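Long-range contacts in Lon211 (Mycobacterium tuberculosis, PDB 6VBK), which forms the N-terminal domain of the ATP-dependent protease Lon, a domain that probably takes part in recognising and binding protein substrates: residues T170-S175 and V196-L201; E10-P15 and G123-A128; P31-E36 and G93-A98. One frame throughout, in Å; residues are numbered along the deposited sequence.

Contact 1 (T170-S175 and V196-L201); sequences TLADNS and VERLEL
Asp-173 and Arg-198 form a buried, purely electrostatic pair beside a small apolar contact, where helix 168-173 packs against helix 195-207 in the helical part of the domain. The backbones come close: the CA atoms of Ala-172 and Leu-199 are 5.8 Å apart, a spacing consistent with the small side chain of Ala-172. Its CB points at the other helix and meets Leu-199 CD2 at 3.9 Å, while on the polar side it sits 4.0 Å from Arg-198 NE, near the plane of the guanidinium and at its edge. Leu-171 adds a looser touch, CD2 to Leu-199 CD2 at 4.5 Å, and Tyr-142 and Leu-138 of helix 133-153 pack on these two leucines.

The carboxylate of Asp-173 lies over one face of the guanidinium, the two planes being 19° apart. OD1 stands 3.4 Å from Arg-198 NE, yet well out of the guanidinium plane, so no N-H is aimed at it and the attraction is one of charge alone. A bend at chi3 (-50°) swings the guanidinium so that one face is turned to the carboxylate. The directed bonds go elsewhere: Arg-198 NH2 to Ser-169 OG, NH1 to the carbonyl of Thr-192, while Asp-173 OD1 also forms a salt bridge with Arg-105. With two arginines, Arg-198 and Arg-105, gathered at it, the buried carboxylate would be expected to stay ionised.

Just after Asp-173, Ala-172 O accepts from both Ser-175 N and Ser-175 OG, the hydroxyl approaching at 2.6 Å almost in line with the carbonyl. Close helix packing at an alanine, flanked by a charge-only salt bridge with the carboxylate over the guanidinium face, characterises this junction within the helical part of the Lon N-terminal domain.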
loop_
_atom_site.group_PDB
_atom_site.type_symbol
_atom_site.label_atom_id
_atom_site.label_comp_id
_atom_site.label_asym_id
_atom_site.label_seq_id
_atom_site.Cartn_x
_atom_site.Cartn_y
_atom_site.Cartn_z
ATOM N N THR B 170 -9.720 -11.920 18.875
ATOM C CA THR B 170 -11.112 -12.294 18.642
ATOM C C THR B 170 -11.930 -12.184 19.922
ATOM O O THR B 170 -13.097 -11.775 19.891
ATOM C CB THR B 170 -11.183 -13.714 18.080
ATOM O OG1 THR B 170 -10.354 -13.811 16.915
ATOM C CG2 THR B 170 -12.617 -14.072 17.709
ATOM N N LEU B 171 -11.329 -12.542 21.059
ATOM C CA LEU B 171 -12.023 -12.431 22.339
ATOM C C LEU B 171 -12.372 -10.983 22.658
ATOM O O LEU B 171 -13.477 -10.692 23.131
ATOM C CB LEU B 171 -11.162 -13.029 23.451
ATOM C CG LEU B 171 -11.640 -12.818 24.888
ATOM C CD1 LEU B 171 -12.956 -13.542 25.135
ATOM C CD2 LEU B 171 -10.575 -13.272 25.877
ATOM N N ALA B 172 -11.440 -10.060 22.413
ATOM C CA ALA B 172 -11.707 -8.656 22.702
ATOM C C ALA B 172 -12.756 -8.088 21.754
ATOM O O ALA B 172 -13.638 -7.332 22.177
ATOM C CB ALA B 172 -10.413 -7.847 22.625
ATOM N N ASP B 173 -12.687 -8.452 20.473
ATOM C CA ASP B 173 -13.630 -7.939 19.488
ATOM C C ASP B 173 -15.031 -8.517 19.641
ATOM O O ASP B 173 -15.970 -7.972 19.053
ATOM C CB ASP B 173 -13.108 -8.209 18.077
ATOM C CG ASP B 173 -11.959 -7.295 17.701
ATOM O OD1 ASP B 173 -11.884 -6.181 18.261
ATOM O OD2 ASP B 173 -11.136 -7.683 16.844
ATOM N N ASN B 174 -15.200 -9.595 20.411
ATOM C CA ASN B 174 -16.537 -10.118 20.663
ATOM C C ASN B 174 -17.356 -9.206 21.567
ATOM O O ASN B 174 -18.570 -9.403 21.684
ATOM C CB ASN B 174 -16.449 -11.522 21.270
ATOM C CG ASN B 174 -17.757 -12.290 21.166
ATOM O OD1 ASN B 174 -18.544 -12.332 22.113
ATOM N ND2 ASN B 174 -17.996 -12.901 20.010
ATOM N N SER B 175 -16.725 -8.209 22.194
ATOM C CA SER B 175 -17.439 -7.238 23.013
ATOM C C SER B 175 -18.390 -6.366 22.203
ATOM O O SER B 175 -19.217 -5.665 22.796
ATOM C CB SER B 175 -16.441 -6.355 23.764
ATOM O OG SER B 175 -15.549 -5.715 22.868
ATOM N N VAL B 196 -3.020 -5.974 23.121
ATOM C CA VAL B 196 -2.763 -5.735 24.539
ATOM C C VAL B 196 -3.542 -4.519 25.023
ATOM O O VAL B 196 -4.135 -4.534 26.109
ATOM C CB VAL B 196 -1.251 -5.584 24.794
ATOM C CG1 VAL B 196 -0.995 -4.809 26.078
ATOM C CG2 VAL B 196 -0.589 -6.952 24.861
ATOM N N GLU B 197 -3.570 -3.454 24.218
ATOM C CA GLU B 197 -4.302 -2.253 24.602
ATOM C C GLU B 197 -5.801 -2.513 24.690
ATOM O O GLU B 197 -6.457 -2.071 25.640
ATOM C CB GLU B 197 -4.017 -1.125 23.613
ATOM C CG GLU B 197 -2.608 -0.564 23.666
ATOM C CD GLU B 197 -2.377 0.502 22.613
ATOM O OE1 GLU B 197 -2.253 0.148 21.421
ATOM O OE2 GLU B 197 -2.334 1.697 22.974
ATOM N N ARG B 198 -6.362 -3.226 23.710
ATOM C CA ARG B 198 -7.805 -3.454 23.690
ATOM C C ARG B 198 -8.257 -4.257 24.903
ATOM O O ARG B 198 -9.210 -3.876 25.594
ATOM C CB ARG B 198 -8.211 -4.167 22.401
ATOM C CG ARG B 198 -8.067 -3.326 21.150
ATOM C CD ARG B 198 -9.059 -3.775 20.094
ATOM N NE ARG B 198 -9.032 -5.218 19.888
ATOM C CZ ARG B 198 -8.196 -5.837 19.064
ATOM N NH1 ARG B 198 -7.312 -5.138 18.365
ATOM N NH2 ARG B 198 -8.244 -7.155 18.936
ATOM N N LEU B 199 -7.595 -5.386 25.167
ATOM C CA LEU B 199 -7.920 -6.176 26.350
ATOM C C LEU B 199 -7.785 -5.337 27.613
ATOM O O LEU B 199 -8.683 -5.315 28.460
ATOM C CB LEU B 199 -7.023 -7.413 26.419
ATOM C CG LEU B 199 -7.331 -8.527 25.416
ATOM C CD1 LEU B 199 -6.184 -9.519 25.349
ATOM C CD2 LEU B 199 -8.625 -9.232 25.793
ATOM N N GLU B 200 -6.671 -4.613 27.736
ATOM C CA GLU B 200 -6.475 -3.695 28.850
ATOM C C GLU B 200 -7.516 -2.579 28.864
ATOM O O GLU B 200 -7.807 -2.031 29.932
ATOM C CB GLU B 200 -5.048 -3.145 28.786
ATOM C CG GLU B 200 -3.924 -4.130 29.032
ATOM C CD GLU B 200 -2.559 -3.486 28.871
ATOM O OE1 GLU B 200 -2.501 -2.338 28.388
ATOM O OE2 GLU B 200 -1.543 -4.127 29.208
ATOM N N LEU B 201 -8.102 -2.252 27.709
ATOM C CA LEU B 201 -9.205 -1.295 27.673
ATOM C C LEU B 201 -10.515 -1.935 28.117
ATOM O O LEU B 201 -11.222 -1.389 28.970
ATOM C CB LEU B 201 -9.357 -0.712 26.266
ATOM C CG LEU B 201 -8.442 0.443 25.866
ATOM C CD1 LEU B 201 -8.475 0.660 24.361
ATOM C CD2 LEU B 201 -8.842 1.714 26.596
#

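Contact 2 (E10-P15 and G123-A128)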
loop_
_atom_site.group_PDB
_atom_site.type_symbol
_atom_site.label_atom_id
_atom_site.label_comp_id
_atom_site.label_asym_id
_atom_site.label_seq_id
_atom_site.Cartn_x
_atom_site.Cartn_y
_atom_site.Cartn_z
ATOM N N GLU B 10 -0.495 -2.863 1.637
ATOM C CA GLU B 10 -1.378 -2.712 0.489
ATOM C C GLU B 10 -2.531 -1.774 0.826
ATOM O O GLU B 10 -3.047 -1.778 1.948
ATOM C CB GLU B 10 -1.912 -4.077 0.055
ATOM C CG GLU B 10 -1.917 -4.298 -1.448
ATOM C CD GLU B 10 -2.198 -5.740 -1.821
ATOM O OE1 GLU B 10 -2.193 -6.600 -0.916
ATOM O OE2 GLU B 10 -2.423 -6.014 -3.018
ATOM N N THR B 11 -2.931 -0.964 -0.152
ATOM C CA THR B 11 -4.030 -0.019 0.008
ATOM C C THR B 11 -5.261 -0.553 -0.713
ATOM O O THR B 11 -5.225 -0.787 -1.926
ATOM C CB THR B 11 -3.654 1.364 -0.527
ATOM O OG1 THR B 11 -2.757 2.005 0.387
ATOM C CG2 THR B 11 -4.896 2.227 -0.700
ATOM N N LEU B 12 -6.343 -0.749 0.034
ATOM C CA LEU B 12 -7.598 -1.228 -0.521
ATOM C C LEU B 12 -8.512 -0.062 -0.877
ATOM O O LEU B 12 -8.415 1.034 -0.321
ATOM C CB LEU B 12 -8.313 -2.152 0.466
ATOM C CG LEU B 12 -7.855 -3.603 0.574
ATOM C CD1 LEU B 12 -8.633 -4.301 1.670
ATOM C CD2 LEU B 12 -8.042 -4.325 -0.749
ATOM N N THR B 13 -9.417 -0.320 -1.816
ATOM C CA THR B 13 -10.462 0.623 -2.195
ATOM C C THR B 13 -11.806 -0.060 -1.992
ATOM O O THR B 13 -12.091 -1.078 -2.634
ATOM C CB THR B 13 -10.292 1.083 -3.645
ATOM O OG1 THR B 13 -9.058 1.800 -3.778
ATOM C CG2 THR B 13 -11.438 1.988 -4.054
ATOM N N LEU B 14 -12.623 0.489 -1.098
ATOM C CA LEU B 14 -13.868 -0.142 -0.688
ATOM C C LEU B 14 -14.982 0.890 -0.620
ATOM O O LEU B 14 -14.727 2.067 -0.337
ATOM C CB LEU B 14 -13.723 -0.820 0.684
ATOM C CG LEU B 14 -12.664 -1.917 0.804
ATOM C CD1 LEU B 14 -12.419 -2.260 2.262
ATOM C CD2 LEU B 14 -13.084 -3.151 0.020
ATOM N N PRO B 15 -16.224 0.480 -0.870
ATOM C CA PRO B 15 -17.355 1.390 -0.660
ATOM C C PRO B 15 -17.701 1.487 0.816
ATOM O O PRO B 15 -17.660 0.497 1.552
ATOM C CB PRO B 15 -18.486 0.735 -1.460
ATOM C CG PRO B 15 -18.164 -0.720 -1.412
ATOM C CD PRO B 15 -16.657 -0.828 -1.395
ATOM N N GLY B 123 -8.066 2.499 1.868
ATOM C CA GLY B 123 -7.816 1.994 3.204
ATOM C C GLY B 123 -6.698 0.975 3.218
ATOM O O GLY B 123 -6.330 0.406 2.186
ATOM N N THR B 124 -6.168 0.741 4.417
ATOM C CA THR B 124 -5.047 -0.167 4.621
ATOM C C THR B 124 -5.429 -1.203 5.667
ATOM O O THR B 124 -5.821 -0.845 6.782
ATOM C CB THR B 124 -3.795 0.593 5.061
ATOM O OG1 THR B 124 -3.418 1.520 4.038
ATOM C CG2 THR B 124 -2.648 -0.372 5.317
ATOM N N VAL B 125 -5.313 -2.483 5.307
ATOM C CA VAL B 125 -5.548 -3.547 6.275
ATOM C C VAL B 125 -4.510 -3.449 7.381
ATOM O O VAL B 125 -3.304 -3.367 7.119
ATOM C CB VAL B 125 -5.506 -4.921 5.591
ATOM C CG1 VAL B 125 -5.814 -6.021 6.596
ATOM C CG2 VAL B 125 -6.483 -4.965 4.434
ATOM N N LEU B 126 -4.976 -3.449 8.624
ATOM C CA LEU B 126 -4.100 -3.306 9.777
ATOM C C LEU B 126 -3.712 -4.684 10.297
ATOM O O LEU B 126 -4.568 -5.562 10.447
ATOM C CB LEU B 126 -4.785 -2.479 10.863
ATOM C CG LEU B 126 -5.185 -1.096 10.339
ATOM C CD1 LEU B 126 -6.058 -0.339 11.323
ATOM C CD2 LEU B 126 -3.943 -0.289 9.983
ATOM N N GLU B 127 -2.418 -4.866 10.560
ATOM C CA GLU B 127 -1.889 -6.177 10.913
ATOM C C GLU B 127 -2.541 -6.721 12.177
ATOM O O GLU B 127 -2.959 -5.975 13.066
ATOM C CB GLU B 127 -0.374 -6.111 11.121
ATOM C CG GLU B 127 0.453 -6.159 9.850
ATOM C CD GLU B 127 1.896 -6.540 10.122
ATOM O OE1 GLU B 127 2.260 -7.711 9.881
ATOM O OE2 GLU B 127 2.662 -5.673 10.593
ATOM N N ALA B 128 -2.622 -8.044 12.244
ATOM C CA ALA B 128 -2.991 -8.752 13.458
ATOM C C ALA B 128 -1.770 -9.530 13.929
ATOM O O ALA B 128 -1.682 -10.744 13.704
ATOM C CB ALA B 128 -4.181 -9.682 13.215
#
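Leu-12 and Gly-123 exchange both of their backbone hydrogen bonds, forming an antiparallel hydrogen-bonded pair between strands 9-19 and 120-125. Gly-123 N donates a hydrogen bond to Leu-12 O at 2.7 Å with an angle of 152° at the hydrogen, the donor tilted 19° from the carbonyl plane. In the return direction Leu-12 N reaches Gly-123 O; that bond refines as very short, so its exact length is doubtful. Gly-123 O also lies 3.2 Å from Thr-11 CA, in a bent CA-H...O contact.

The two strand directions are 123° apart, and the two bonds of Leu-12 and Gly-123 are the hydrogen bonds between these segments. On the face of Thr-11 and Thr-124 the two OG1 atoms are 3.7 Å apart and are not bonded to each other; Thr-11 OG1 instead makes a weak hydrogen bond to Glu-88 O of the second subunit. On the side of Leu-12, its CD1 meets Val-125 CG2 at 3.6 Å.

Beyond the pair, Leu-14 bonds through its backbone to Val-121, Pro-15 to Leu-67, and Thr-124 to Arg-107. Strand 9-19 therefore pairs with both strands 65-70 and 120-125, an arrangement belonging to the mixed sheet of the PUA-like Lon substrate-binding domain.

Contact 3 (P31-E36 and G93-A98)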
loop_
_atom_site.group_PDB
_atom_site.type_symbol
_atom_site.label_atom_id
_atom_site.label_comp_id
_atom_site.label_asym_id
_atom_site.label_seq_id
_atom_site.Cartn_x
_atom_site.Cartn_y
_atom_site.Cartn_z
ATOM N N PRO B 31 -26.788 -8.789 10.959
ATOM C CA PRO B 31 -27.680 -8.484 9.839
ATOM C C PRO B 31 -27.663 -7.001 9.495
ATOM O O PRO B 31 -27.282 -6.146 10.296
ATOM C CB PRO B 31 -29.054 -8.906 10.369
ATOM C CG PRO B 31 -28.961 -8.617 11.827
ATOM C CD PRO B 31 -27.534 -8.933 12.223
ATOM N N LEU B 32 -28.090 -6.710 8.269
ATOM C CA LEU B 32 -28.161 -5.344 7.767
ATOM C C LEU B 32 -29.554 -5.107 7.209
ATOM O O LEU B 32 -29.967 -5.784 6.262
ATOM C CB LEU B 32 -27.100 -5.090 6.693
ATOM C CG LEU B 32 -25.643 -5.221 7.137
ATOM C CD1 LEU B 32 -24.706 -4.989 5.963
ATOM C CD2 LEU B 32 -25.340 -4.255 8.272
ATOM N N ASP B 33 -30.274 -4.157 7.797
ATOM C CA ASP B 33 -31.618 -3.815 7.345
ATOM C C ASP B 33 -31.505 -2.872 6.154
ATOM O O ASP B 33 -31.083 -1.720 6.302
ATOM C CB ASP B 33 -32.411 -3.185 8.486
ATOM C CG ASP B 33 -33.868 -2.955 8.134
ATOM O OD1 ASP B 33 -34.278 -3.297 7.006
ATOM O OD2 ASP B 33 -34.607 -2.432 8.994
ATOM N N LEU B 34 -31.878 -3.355 4.970
ATOM C CA LEU B 34 -31.788 -2.566 3.749
ATOM C C LEU B 34 -33.077 -1.822 3.423
ATOM O O LEU B 34 -33.162 -1.200 2.359
ATOM C CB LEU B 34 -31.409 -3.461 2.562
ATOM C CG LEU B 34 -30.255 -4.454 2.723
ATOM C CD1 LEU B 34 -29.904 -5.084 1.382
ATOM C CD2 LEU B 34 -29.040 -3.789 3.341
ATOM N N SER B 35 -34.071 -1.866 4.306
ATOM C CA SER B 35 -35.371 -1.278 4.015
ATOM C C SER B 35 -35.312 0.241 4.112
ATOM O O SER B 35 -34.888 0.791 5.134
ATOM C CB SER B 35 -36.427 -1.823 4.975
ATOM O OG SER B 35 -36.131 -1.480 6.318
ATOM N N GLU B 36 -35.744 0.913 3.042
ATOM C CA GLU B 36 -35.834 2.374 3.002
ATOM C C GLU B 36 -34.506 3.023 3.383
ATOM O O GLU B 36 -34.461 4.080 4.014
ATOM C CB GLU B 36 -36.965 2.873 3.902
ATOM C CG GLU B 36 -38.343 2.397 3.485
ATOM C CD GLU B 36 -39.403 2.718 4.519
ATOM O OE1 GLU B 36 -39.330 3.808 5.124
ATOM O OE2 GLU B 36 -40.301 1.877 4.734
ATOM N N GLY B 93 -38.130 -10.408 10.109
ATOM C CA GLY B 93 -39.169 -9.403 10.186
ATOM C C GLY B 93 -39.794 -9.015 8.865
ATOM O O GLY B 93 -40.759 -8.247 8.853
ATOM N N GLY B 94 -39.274 -9.526 7.749
ATOM C CA GLY B 94 -39.786 -9.200 6.435
ATOM C C GLY B 94 -38.998 -8.142 5.695
ATOM O O GLY B 94 -39.285 -7.885 4.519
ATOM N N GLU B 95 -38.017 -7.525 6.346
ATOM C CA GLU B 95 -37.239 -6.479 5.708
ATOM C C GLU B 95 -36.276 -7.075 4.682
ATOM O O GLU B 95 -35.798 -8.201 4.846
ATOM C CB GLU B 95 -36.444 -5.690 6.745
ATOM C CG GLU B 95 -37.261 -5.148 7.906
ATOM C CD GLU B 95 -37.460 -6.166 9.014
ATOM O OE1 GLU B 95 -37.002 -7.316 8.861
ATOM O OE2 GLU B 95 -38.077 -5.813 10.040
ATOM N N PRO B 96 -35.980 -6.340 3.611
ATOM C CA PRO B 96 -34.852 -6.720 2.752
ATOM C C PRO B 96 -33.556 -6.601 3.541
ATOM O O PRO B 96 -33.285 -5.570 4.160
ATOM C CB PRO B 96 -34.920 -5.711 1.602
ATOM C CG PRO B 96 -35.647 -4.535 2.177
ATOM C CD PRO B 96 -36.632 -5.099 3.161
ATOM N N GLY B 97 -32.764 -7.674 3.537
ATOM C CA GLY B 97 -31.645 -7.767 4.449
ATOM C C GLY B 97 -30.396 -8.308 3.784
ATOM O O GLY B 97 -30.418 -8.802 2.654
ATOM N N ALA B 98 -29.296 -8.193 4.523
ATOM C CA ALA B 98 -28.022 -8.773 4.140
ATOM C C ALA B 98 -27.301 -9.203 5.407
ATOM O O ALA B 98 -27.515 -8.636 6.481
ATOM C CB ALA B 98 -27.163 -7.787 3.338
#
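Leu-34 lays its side chain along the backbone of Pro-96 and Gly-97, while Asp-33 turns its carboxylate to the flank of Glu-95. These side chains lie at the join between strand 29-33 and the start of strand 96-112, whose directions differ by 146° in the paired segments. In Leu-34, CB is 3.2 Å from Pro-96 O, and CD1 runs on to Ala-98 CB at 4.3 Å. Leu-32 and Ala-98 pair directly across the strands, CB to CB, and Ile-44 of helix 38-50 packs on both Leu-34 and Ala-98. Further out, Ser-35 CB rests 3.8 Å from Pro-96 CD.

Asp-33 carries CG opposite its backbone N (chi1 -173°), which brings OD1 to 3.2 Å from Glu-95 CB. The side chains meet at about a right angle and their carboxylate planes stand 72° apart. The charged oxygens Asp-33 OD2 and Glu-95 OE2 remain 5.0 Å apart.

Asp-33 OD1 is gripped by Ser-35 N in an Asx turn and by Ser-35 OG at 2.7 Å, both arriving from one face of the carboxylate. The backbone supplies the bonds across the contact: Leu-32 and Ala-98 exchange two, and Leu-34 N reaches Pro-96 O at 2.7 Å.

The chemistry is thus divided: backbone bonds and apolar groups join the strands, whereas OD1 of the Asp-33 carboxylate is held by its own turn, whose two donors would be expected to offset in part any repulsion from Glu-95.

How the contacts relate
Contacts 2 and 3 belong to one mixed sheet and contact 1 to the helical part of the domain. Along the chain, contact 3 is nested inside the loop closed by contact 2, and contact 1 follows both. Strands 9-19 and 29-33 are consecutive, as are strands 96-112 and 120-125, the latter two being neighbours in the sheet; even so, the centres of contacts 2 and 3 are 27 Å apart. Contact 1 lies 21 Å from contact 2 and 29 Å from contact 3, centre to centre, on the opposite side of the chain's centre from contact 3. None touch; Arg-105 of strand 96-112, which reaches Asp-173, links the sheet to contact 1.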